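Local coordinates for odorant binding protein, antennal (Anopheles gambiae, PDB 3R1P) that probably binds small hydrophobic odorant molecules and carries them in the mosquito antenna, here with a palmitic acid bound inside an all-helical fold, at residues Thr64-Leu69 against Cys91-Thr96; Ser25-Glu30 against Ala43-Cys48. All coordinates share one frame; numbering follows the deposited sequence.

Overall arrangement
The two contacts lie about 20 Å apart between centres, and both are partly buried, combining inner residues with outer ones. Interaction 1 joins two loops, one leading into helix 69-72 and the other running from helix 88-91 toward helix 99-110. Interaction 2 sets the turn after helix 11-25 against the first turn of helix 44-56. Their chemistry differs accordingly: in the loop pair an arginine, stacked on a histidine, and a bridging water meet backbone polar groups, whereas the turn-on-helix contact relies on the close fit of alanine, serine and cysteine. Each holds a disulfide half-cystine, and the bound palmitic acid lies about 7 Å from the side chain of Leu69 and about 8 Å from that of Ala46.

Interaction 1: residues Thr64-Leu69 against Cys91-Thr96; sequences TGRILL and CSHIVT
Arg66 meets Ser92 and His93 where the loops leading into helix 69-72 and out of helix 88-91 pack together in the all-helical PBP/GOBP fold. CG sits between the backbone N and the carbonyl carbon (chi1 72°), and from there the extended chain runs across the carbonyl of Ser92. At its end NH1 donates to Ser92 O at 2.9 Å in a nearly straight bond (165° at the hydrogen). The oxygen lies in the guanidinium plane, but the donor stands well above the carbonyl plane. Flat against one face of the guanidinium lies the His93 ring, a stack with centres 4.3 Å apart and planes at 6°; Leu68 CD2 lies over the rim of the opposite face.

A water joins the backbones: it accepts from Ile67 N and donates to Ile94 O (2.7 Å) and Cys91 O (3.2 Å). Beside it, Ser92 CA makes a CA-H...O contact of 3.3 Å with Ile67 O.

Apolar groups meet at both ends. Leu69 CD1 rests 3.6 Å from Cys91 CB, whose sulfur is bonded to Cys109, while Val95 CG2 touches Arg66 CB at 3.7 Å. Ile67 on Thr106 and Ile94 on Cys109 face helix 99-110. Thr64 opens an ST turn, its OG1 receiving Arg66 N and also bonding to Asp61.

Edge bond and stack together fix the guanidinium's rotation, so an arginine and one water link two irregular loops; the arginine's charge is probably eased by the Ser92 carbonyl at the end of helix 88-91.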
ATOM      1  N   THR A  64       2.670  -9.409  15.123  1.00 22.83           N
ATOM      2  CA  THR A  64       3.764  -9.737  14.195  1.00 21.45           C
ATOM      3  C   THR A  64       4.197  -8.623  13.238  1.00 23.06           C
ATOM      4  O   THR A  64       5.328  -8.656  12.764  1.00 22.26           O
ATOM      5  CB  THR A  64       3.391 -10.973  13.345  1.00 22.62           C
ATOM      6  OG1 THR A  64       2.278 -10.609  12.532  1.00 16.20           O
ATOM      7  CG2 THR A  64       3.046 -12.213  14.185  1.00 22.81           C
ATOM      8  N   GLY A  65       3.285  -7.727  12.877  1.00 19.55           N
ATOM      9  CA  GLY A  65       3.552  -6.675  11.898  1.00 19.33           C
ATOM     10  C   GLY A  65       3.196  -7.133  10.492  1.00 21.66           C
ATOM     11  O   GLY A  65       3.273  -6.334   9.552  1.00 20.84           O
ATOM     12  N   ARG A  66       2.748  -8.418  10.331  1.00 17.15           N
ATOM     13  CA  ARG A  66       2.357  -8.925   9.011  1.00 16.75           C
ATOM     14  C   ARG A  66       1.097  -8.194   8.535  1.00 20.34           C
ATOM     15  O   ARG A  66       0.368  -7.617   9.352  1.00 19.12           O
ATOM     16  CB  ARG A  66       2.184 -10.455   8.982  1.00 16.18           C
ATOM     17  CG  ARG A  66       0.945 -10.960   9.722  1.00 25.15           C
ATOM     18  CD  ARG A  66       0.952 -12.465   9.864  1.00 27.29           C
ATOM     19  NE  ARG A  66      -0.281 -12.921  10.499  1.00 33.54           N
ATOM     20  CZ  ARG A  66      -1.387 -13.270   9.843  1.00 41.43           C
ATOM     21  NH1 ARG A  66      -1.417 -13.247   8.519  1.00 25.07           N
ATOM     22  NH2 ARG A  66      -2.463 -13.660  10.508  1.00 32.14           N
ATOM     23  N   ILE A  67       0.875  -8.176   7.209  1.00 16.39           N
ATOM     24  CA  ILE A  67      -0.277  -7.479   6.654  1.00 16.29           C
ATOM     25  C   ILE A  67      -1.446  -8.458   6.513  1.00 19.81           C
ATOM     26  O   ILE A  67      -1.349  -9.446   5.790  1.00 18.12           O
ATOM     27  CB  ILE A  67       0.076  -6.732   5.324  1.00 18.53           C
ATOM     28  CG1 ILE A  67       1.275  -5.707   5.481  1.00 18.20           C
ATOM     29  CG2 ILE A  67      -1.157  -6.081   4.687  1.00 18.29           C
ATOM     30  CD1 ILE A  67       1.385  -4.839   6.817  1.00 16.42           C
ATOM     31  N   LEU A  68      -2.547  -8.162   7.204  1.00 19.47           N
ATOM     32  CA  LEU A  68      -3.737  -9.012   7.218  1.00 20.85           C
ATOM     33  C   LEU A  68      -4.540  -8.825   5.929  1.00 25.97           C
ATOM     34  O   LEU A  68      -5.546  -8.099   5.897  1.00 25.89           O
ATOM     35  CB  LEU A  68      -4.571  -8.727   8.486  1.00 21.47           C
ATOM     36  CG  LEU A  68      -3.819  -8.816   9.822  1.00 27.58           C
ATOM     37  CD1 LEU A  68      -4.582  -8.094  10.928  1.00 28.29           C
ATOM     38  CD2 LEU A  68      -3.489 -10.256  10.184  1.00 31.19           C
ATOM     39  N   LEU A  69      -4.065  -9.463   4.850  1.00 23.44           N
ATOM     40  CA  LEU A  69      -4.669  -9.375   3.531  1.00 24.17           C
ATOM     41  C   LEU A  69      -6.108  -9.886   3.457  1.00 30.08           C
ATOM     42  O   LEU A  69      -6.891  -9.323   2.702  1.00 30.45           O
ATOM     43  CB  LEU A  69      -3.775  -9.991   2.436  1.00 24.14           C
ATOM     44  CG  LEU A  69      -2.415  -9.320   2.194  1.00 27.61           C
ATOM     45  CD1 LEU A  69      -1.567 -10.149   1.279  1.00 27.26           C
ATOM     46  CD2 LEU A  69      -2.571  -7.932   1.608  1.00 28.34           C
ATOM     47  N   CYS A  91       1.524 -14.089   0.933  1.00 19.33           N
ATOM     48  CA  CYS A  91       1.779 -12.660   0.970  1.00 17.94           C
ATOM     49  C   CYS A  91       1.377 -12.026   2.296  1.00 19.45           C
ATOM     50  O   CYS A  91       1.925 -10.987   2.646  1.00 18.52           O
ATOM     51  CB  CYS A  91       1.108 -11.964  -0.206  1.00 17.80           C
ATOM     52  SG  CYS A  91       1.547 -12.633  -1.833  1.00 21.68           S
ATOM     53  N   SER A  92       0.448 -12.656   3.046  1.00 16.88           N
ATOM     54  CA  SER A  92       0.018 -12.129   4.349  1.00 16.42           C
ATOM     55  C   SER A  92       0.934 -12.573   5.507  1.00 17.20           C
ATOM     56  O   SER A  92       0.647 -12.267   6.654  1.00 15.90           O
ATOM     57  CB  SER A  92      -1.441 -12.479   4.633  1.00 21.17           C
ATOM     58  OG  SER A  92      -1.639 -13.882   4.682  1.00 34.47           O
ATOM     59  N   HIS A  93       2.045 -13.254   5.212  1.00 14.83           N
ATOM     60  CA  HIS A  93       2.975 -13.690   6.253  1.00 14.43           C
ATOM     61  C   HIS A  93       4.392 -13.143   6.043  1.00 18.29           C
ATOM     62  O   HIS A  93       5.351 -13.658   6.612  1.00 18.83           O
ATOM     63  CB  HIS A  93       2.967 -15.207   6.410  1.00 15.21           C
ATOM     64  CG  HIS A  93       1.680 -15.746   6.940  1.00 18.54           C
ATOM     65  ND1 HIS A  93       1.515 -15.995   8.279  1.00 20.64           N
ATOM     66  CD2 HIS A  93       0.523 -16.032   6.297  1.00 20.58           C
ATOM     67  CE1 HIS A  93       0.275 -16.434   8.412  1.00 19.99           C
ATOM     68  NE2 HIS A  93      -0.351 -16.494   7.241  1.00 20.55           N
ATOM     69  N   ILE A  94       4.515 -12.091   5.241  1.00 14.10           N
ATOM     70  CA  ILE A  94       5.794 -11.434   4.982  1.00 15.04           C
ATOM     71  C   ILE A  94       6.077 -10.483   6.142  1.00 20.32           C
ATOM     72  O   ILE A  94       5.252  -9.611   6.439  1.00 19.14           O
ATOM     73  CB  ILE A  94       5.790 -10.703   3.607  1.00 17.70           C
ATOM     74  CG1 ILE A  94       5.690 -11.708   2.417  1.00 18.30           C
ATOM     75  CG2 ILE A  94       6.993  -9.747   3.470  1.00 18.39           C
ATOM     76  CD1 ILE A  94       5.361 -11.075   1.082  1.00 20.83           C
ATOM     77  N   VAL A  95       7.226 -10.648   6.797  1.00 16.55           N
ATOM     78  CA  VAL A  95       7.638  -9.773   7.895  1.00 16.68           C
ATOM     79  C   VAL A  95       9.119  -9.465   7.711  1.00 20.79           C
ATOM     80  O   VAL A  95       9.909 -10.394   7.564  1.00 21.44           O
ATOM     81  CB  VAL A  95       7.360 -10.347   9.327  1.00 21.16           C
ATOM     82  CG1 VAL A  95       7.867  -9.392  10.412  1.00 21.01           C
ATOM     83  CG2 VAL A  95       5.884 -10.657   9.554  1.00 21.24           C
ATOM     84  N   THR A  96       9.490  -8.180   7.739  1.00 17.21           N
ATOM     85  CA  THR A  96      10.881  -7.718   7.614  1.00 17.73           C
ATOM     86  C   THR A  96      11.198  -6.854   8.857  1.00 22.50           C
ATOM     87  O   THR A  96      10.260  -6.451   9.556  1.00 20.86           O
ATOM     88  CB  THR A  96      11.107  -6.889   6.311  1.00 21.22           C
ATOM     89  OG1 THR A  96      10.713  -5.532   6.527  1.00 23.55           O
ATOM     90  CG2 THR A  96      10.446  -7.479   5.063  1.00 17.67           C
TER
HETATM   91  O   HOH W   1       2.714  -9.470   5.407  1.00 15.30           O

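Interaction 2: residues Ser25-Glu30 against Ala43-Cys48; sequences SGASEE and APAAKC
Ala45 and Ser25 pack where two helices of the insect odorant-binding fold come together, the end of helix 11-25 and the turn after it lying against the first turn of helix 44-56. The disulfide Cys21-Cys52 stitches the same two helices.

Ala45 presents both its methyl and its carbonyl to the other chain segment. Its CB reaches Gly26 O at 3.9 Å and lies equally far from Ala27 CB, an apolar methyl-to-methyl touch. Its carbonyl oxygen is met by two carbons, with Ser25 CB at 3.3 Å and Ala27 CB at 3.4 Å. Such small side chains let the backbones come close, with the CA atoms of Ala27 and Ala45 just 4.8 Å apart.

Ser25, the last residue of its helix, turns its CB toward helix 44-56 and sets it 3.8 Å from Cys48 CB. A chi1 of 64° folds the hydroxyl back over its own backbone, where it bonds to Cys21 O one turn back in the helix and weakly receives Ala27 N. Cys48 in turn is tied through its sulfur to Cys100, which links this corner to helix 99-110.

Ala27 follows Gly26, whose positive phi takes the chain out of helix 11-25. The buried methyl of Ala27 then lies over the peptide link after Ala45, with Ala27 CB 3.6 Å from Ala45 C and 3.9 Å from Ala46 N.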
ATOM      1  N   SER A  25       4.522   9.911   5.486  1.00 39.11           N
ATOM      2  CA  SER A  25       5.692   9.285   4.884  1.00 38.68           C
ATOM      3  C   SER A  25       6.698  10.283   4.352  1.00 42.96           C
ATOM      4  O   SER A  25       7.893   9.994   4.336  1.00 43.15           O
ATOM      5  CB  SER A  25       5.271   8.329   3.775  1.00 42.55           C
ATOM      6  OG  SER A  25       4.645   9.010   2.698  1.00 49.10           O
ATOM      7  N   GLY A  26       6.210  11.432   3.897  1.00 39.77           N
ATOM      8  CA  GLY A  26       7.054  12.458   3.296  1.00 40.07           C
ATOM      9  C   GLY A  26       7.428  12.103   1.869  1.00 45.16           C
ATOM     10  O   GLY A  26       8.521  12.448   1.410  1.00 45.10           O
ATOM     11  N   ALA A  27       6.519  11.384   1.166  1.00 42.52           N
ATOM     12  CA  ALA A  27       6.689  10.966  -0.229  1.00 42.45           C
ATOM     13  C   ALA A  27       6.064  11.997  -1.169  1.00 46.14           C
ATOM     14  O   ALA A  27       4.963  12.504  -0.912  1.00 44.73           O
ATOM     15  CB  ALA A  27       6.070   9.598  -0.461  1.00 42.80           C
ATOM     16  N   SER A  28       6.777  12.305  -2.255  1.00 42.83           N
ATOM     17  CA  SER A  28       6.330  13.297  -3.224  1.00 42.84           C
ATOM     18  C   SER A  28       5.272  12.710  -4.156  1.00 47.11           C
ATOM     19  O   SER A  28       5.202  11.486  -4.311  1.00 46.44           O
ATOM     20  CB  SER A  28       7.519  13.816  -4.025  1.00 46.17           C
ATOM     21  OG  SER A  28       8.020  12.821  -4.901  1.00 52.84           O
ATOM     22  N   GLU A  29       4.473  13.580  -4.803  1.00 43.56           N
ATOM     23  CA  GLU A  29       3.469  13.149  -5.779  1.00 43.06           C
ATOM     24  C   GLU A  29       4.143  12.411  -6.940  1.00 46.43           C
ATOM     25  O   GLU A  29       3.624  11.387  -7.376  1.00 45.44           O
ATOM     26  CB  GLU A  29       2.627  14.328  -6.279  1.00 44.49           C
ATOM     27  CG  GLU A  29       1.470  14.678  -5.353  1.00 54.77           C
ATOM     28  CD  GLU A  29       0.195  13.855  -5.464  1.00 71.51           C
ATOM     29  OE1 GLU A  29       0.094  13.008  -6.380  1.00 64.62           O
ATOM     30  OE2 GLU A  29      -0.724  14.084  -4.647  1.00 66.91           O
ATOM     31  N   GLU A  30       5.340  12.885  -7.368  1.00 43.09           N
ATOM     32  CA  GLU A  30       6.156  12.300  -8.437  1.00 42.44           C
ATOM     33  C   GLU A  30       6.544  10.867  -8.103  1.00 43.22           C
ATOM     34  O   GLU A  30       6.480  10.015  -8.983  1.00 42.30           O
ATOM     35  CB  GLU A  30       7.449  13.108  -8.660  1.00 44.20           C
ATOM     36  CG  GLU A  30       7.297  14.464  -9.308  1.00 58.51           C
ATOM     37  CD  GLU A  30       7.754  14.509 -10.749  1.00 82.40           C
ATOM     38  OE1 GLU A  30       8.671  13.747 -11.131  1.00 75.10           O
ATOM     39  OE2 GLU A  30       7.234  15.377 -11.481  1.00 78.88           O
ATOM     40  N   ALA A  43      10.592   4.285  -4.055  1.00 34.32           N
ATOM     41  CA  ALA A  43      11.304   5.247  -3.207  1.00 34.63           C
ATOM     42  C   ALA A  43      11.200   4.830  -1.728  1.00 38.25           C
ATOM     43  O   ALA A  43      10.142   4.325  -1.332  1.00 38.14           O
ATOM     44  CB  ALA A  43      10.731   6.643  -3.389  1.00 35.29           C
ATOM     45  N   PRO A  44      12.264   5.022  -0.901  1.00 33.85           N
ATOM     46  CA  PRO A  44      12.160   4.673   0.531  1.00 33.18           C
ATOM     47  C   PRO A  44      10.944   5.310   1.201  1.00 35.59           C
ATOM     48  O   PRO A  44      10.312   4.684   2.048  1.00 35.93           O
ATOM     49  CB  PRO A  44      13.462   5.226   1.124  1.00 35.06           C
ATOM     50  CG  PRO A  44      14.414   5.234  -0.010  1.00 39.71           C
ATOM     51  CD  PRO A  44      13.587   5.601  -1.211  1.00 35.45           C
ATOM     52  N   ALA A  45      10.598   6.538   0.770  1.00 30.23           N
ATOM     53  CA  ALA A  45       9.462   7.323   1.255  1.00 29.91           C
ATOM     54  C   ALA A  45       8.115   6.835   0.704  1.00 33.97           C
ATOM     55  O   ALA A  45       7.096   6.986   1.388  1.00 33.94           O
ATOM     56  CB  ALA A  45       9.668   8.795   0.916  1.00 30.98           C
ATOM     57  N   ALA A  46       8.096   6.283  -0.536  1.00 28.99           N
ATOM     58  CA  ALA A  46       6.857   5.770  -1.137  1.00 28.50           C
ATOM     59  C   ALA A  46       6.468   4.428  -0.512  1.00 29.79           C
ATOM     60  O   ALA A  46       5.276   4.124  -0.411  1.00 29.28           O
ATOM     61  CB  ALA A  46       7.013   5.632  -2.645  1.00 29.26           C
ATOM     62  N   LYS A  47       7.477   3.636  -0.094  1.00 25.85           N
ATOM     63  CA  LYS A  47       7.296   2.348   0.601  1.00 25.05           C
ATOM     64  C   LYS A  47       6.641   2.606   1.954  1.00 29.64           C
ATOM     65  O   LYS A  47       5.788   1.822   2.368  1.00 28.37           O
ATOM     66  CB  LYS A  47       8.631   1.613   0.781  1.00 26.10           C
ATOM     67  CG  LYS A  47       9.244   1.144  -0.532  1.00 28.82           C
ATOM     68  CD  LYS A  47      10.525   0.399  -0.286  1.00 28.82           C
ATOM     69  CE  LYS A  47      11.084  -0.167  -1.565  1.00 31.91           C
ATOM     70  NZ  LYS A  47      12.267  -1.020  -1.297  1.00 32.04           N
ATOM     71  N   CYS A  48       6.999   3.743   2.615  1.00 27.13           N
ATOM     72  CA  CYS A  48       6.397   4.163   3.883  1.00 26.08           C
ATOM     73  C   CYS A  48       4.968   4.639   3.697  1.00 31.26           C
ATOM     74  O   CYS A  48       4.145   4.421   4.593  1.00 31.48           O
ATOM     75  CB  CYS A  48       7.261   5.192   4.606  1.00 26.16           C
ATOM     76  SG  CYS A  48       8.844   4.540   5.197  1.00 29.55           S
TER